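PDB 3BE4: adenylate kinase, which probably transfers a phosphate group between ATP and AMP, and binds the two-substrate mimic bis(adenosine)-5'-pentaphosphate. Local coordinates for residues A[208-211]-A[212-216]. Numbering follows the deposited sequence.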
loop_
_atom_site.group_PDB
_atom_site.type_symbol
_atom_site.label_atom_id
_atom_site.label_comp_id
_atom_site.label_asym_id
_atom_site.label_seq_id
_atom_site.Cartn_x
_atom_site.Cartn_y
_atom_site.Cartn_z
ATOM N N GLU A 208 -7.064 6.971 15.325
ATOM C CA GLU A 208 -6.085 6.500 16.267
ATOM C C GLU A 208 -4.914 5.846 15.628
ATOM O O GLU A 208 -3.773 6.017 16.092
ATOM C CB GLU A 208 -6.715 5.448 17.156
ATOM C CG GLU A 208 -7.750 6.124 18.113
ATOM C CD GLU A 208 -8.316 5.108 19.223
ATOM O OE1 GLU A 208 -7.633 4.161 19.653
ATOM O OE2 GLU A 208 -9.520 5.266 19.662
ATOM N N VAL A 209 -5.100 5.165 14.449
ATOM C CA VAL A 209 -3.938 4.684 13.772
ATOM C C VAL A 209 -3.083 5.863 13.221
ATOM O O VAL A 209 -1.866 5.785 13.294
ATOM C CB VAL A 209 -4.375 3.705 12.568
ATOM C CG1 VAL A 209 -3.151 3.229 11.765
ATOM C CG2 VAL A 209 -5.267 2.596 13.138
ATOM N N THR A 210 -3.754 6.905 12.723
ATOM C CA THR A 210 -3.089 8.102 12.221
ATOM C C THR A 210 -2.267 8.672 13.392
ATOM O O THR A 210 -1.108 9.001 13.151
ATOM C CB THR A 210 -4.078 9.076 11.755
ATOM O OG1 THR A 210 -4.744 8.606 10.557
ATOM C CG2 THR A 210 -3.433 10.458 11.393
ATOM N N GLU A 211 -2.847 8.830 14.602
ATOM C CA GLU A 211 -1.999 9.348 15.701
ATOM C C GLU A 211 -0.807 8.461 16.033
ATOM O O GLU A 211 0.278 8.987 16.309
ATOM C CB GLU A 211 -2.849 9.742 16.949
ATOM C CG GLU A 211 -3.810 10.937 16.747
ATOM C CD GLU A 211 -3.154 12.169 16.096
ATOM O OE1 GLU A 211 -2.113 12.615 16.645
ATOM O OE2 GLU A 211 -3.651 12.625 15.006
ATOM N N GLN A 212 -0.862 7.133 15.923
ATOM C CA GLN A 212 0.256 6.380 16.152
ATOM C C GLN A 212 1.309 6.532 15.085
ATOM O O GLN A 212 2.494 6.418 15.397
ATOM C CB GLN A 212 -0.117 4.908 16.211
ATOM C CG GLN A 212 -0.943 4.487 17.409
ATOM C CD GLN A 212 -1.223 3.001 17.163
ATOM O OE1 GLN A 212 -0.416 2.140 17.348
ATOM N NE2 GLN A 212 -2.409 2.758 16.543
ATOM N N ILE A 213 0.870 6.695 13.846
ATOM C CA ILE A 213 1.793 6.966 12.810
ATOM C C ILE A 213 2.508 8.319 12.971
ATOM O O ILE A 213 3.751 8.367 12.813
ATOM C CB ILE A 213 1.151 6.781 11.396
ATOM C CG1 ILE A 213 0.807 5.279 11.253
ATOM C CG2 ILE A 213 2.172 7.319 10.300
ATOM C CD1 ILE A 213 -0.014 5.079 9.937
ATOM N N LYS A 214 1.781 9.334 13.314
ATOM C CA LYS A 214 2.403 10.653 13.574
ATOM C C LYS A 214 3.464 10.601 14.685
ATOM O O LYS A 214 4.474 11.344 14.643
ATOM C CB LYS A 214 1.370 11.685 13.976
ATOM C CG LYS A 214 0.507 12.164 12.824
ATOM C CD LYS A 214 -0.682 12.949 13.246
ATOM C CE LYS A 214 -1.145 13.768 12.082
ATOM N NZ LYS A 214 -2.053 14.873 12.465
ATOM N N LYS A 215 3.314 9.697 15.641
ATOM C CA LYS A 215 4.306 9.560 16.717
ATOM C C LYS A 215 5.601 8.996 16.250
ATOM O O LYS A 215 6.691 9.298 16.815
ATOM C CB LYS A 215 3.758 8.617 17.831
ATOM C CG LYS A 215 2.817 9.377 18.759
ATOM C CD LYS A 215 2.381 8.438 19.950
ATOM C CE LYS A 215 2.641 6.841 19.766
ATOM N NZ LYS A 215 1.445 5.824 20.069
ATOM N N ILE A 216 5.557 8.174 15.211
ATOM C CA ILE A 216 6.711 7.576 14.643
ATOM C C ILE A 216 7.391 8.460 13.590
ATOM O O ILE A 216 8.594 8.301 13.382
ATOM C CB ILE A 216 6.284 6.284 13.869
ATOM C CG1 ILE A 216 5.928 5.142 14.792
ATOM C CG2 ILE A 216 7.456 5.731 12.930
ATOM C CD1 ILE A 216 5.182 4.070 14.063
#
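V209 and I213, T210 and K214 are joined by consecutive i to i+4 hydrogen bonds of one alpha helix, 206-216, the last helix of this P-loop kinase fold. Q212 N to E208 O (3.1 Å) and I213 N to V209 O (2.9 Å) begin the series. The third bond, K214 N to T210 O, is the straightest at the hydrogen (167°), while K215 N meets E211 O at 3.2 Å with a more bent 142°. On the inner face the V209 and I213 side chains lie alongside each other, CG1 of V209 4.1 Å from CD1 of I213. I213 goes on to pack on strands 114-119 and 197-201 and on F24 of helix 18-29, so this apolar strip packs the helix on the central parallel sheet, with V209 also touching the bound AP5. Q212 extends back along the helix, its CG against E208 O, and its OE1 accepts a hydrogen bond from N201 N. K214 NZ has a salt bridge to E28; a second, to E211 OE2, is long and tentative, since E211 has two conformers and only in the one given here does its carboxylate swing across the K214 chain. T210 OG1 is hydrogen-bonded to Q21 OE1 and to P206 O. The same torsion (chi1 -69°) sets the T210 methyl anti to the backbone N, side by side with the aliphatic part of K214, CG2 of T210 lying 4.1 Å from both CD and CE of K214.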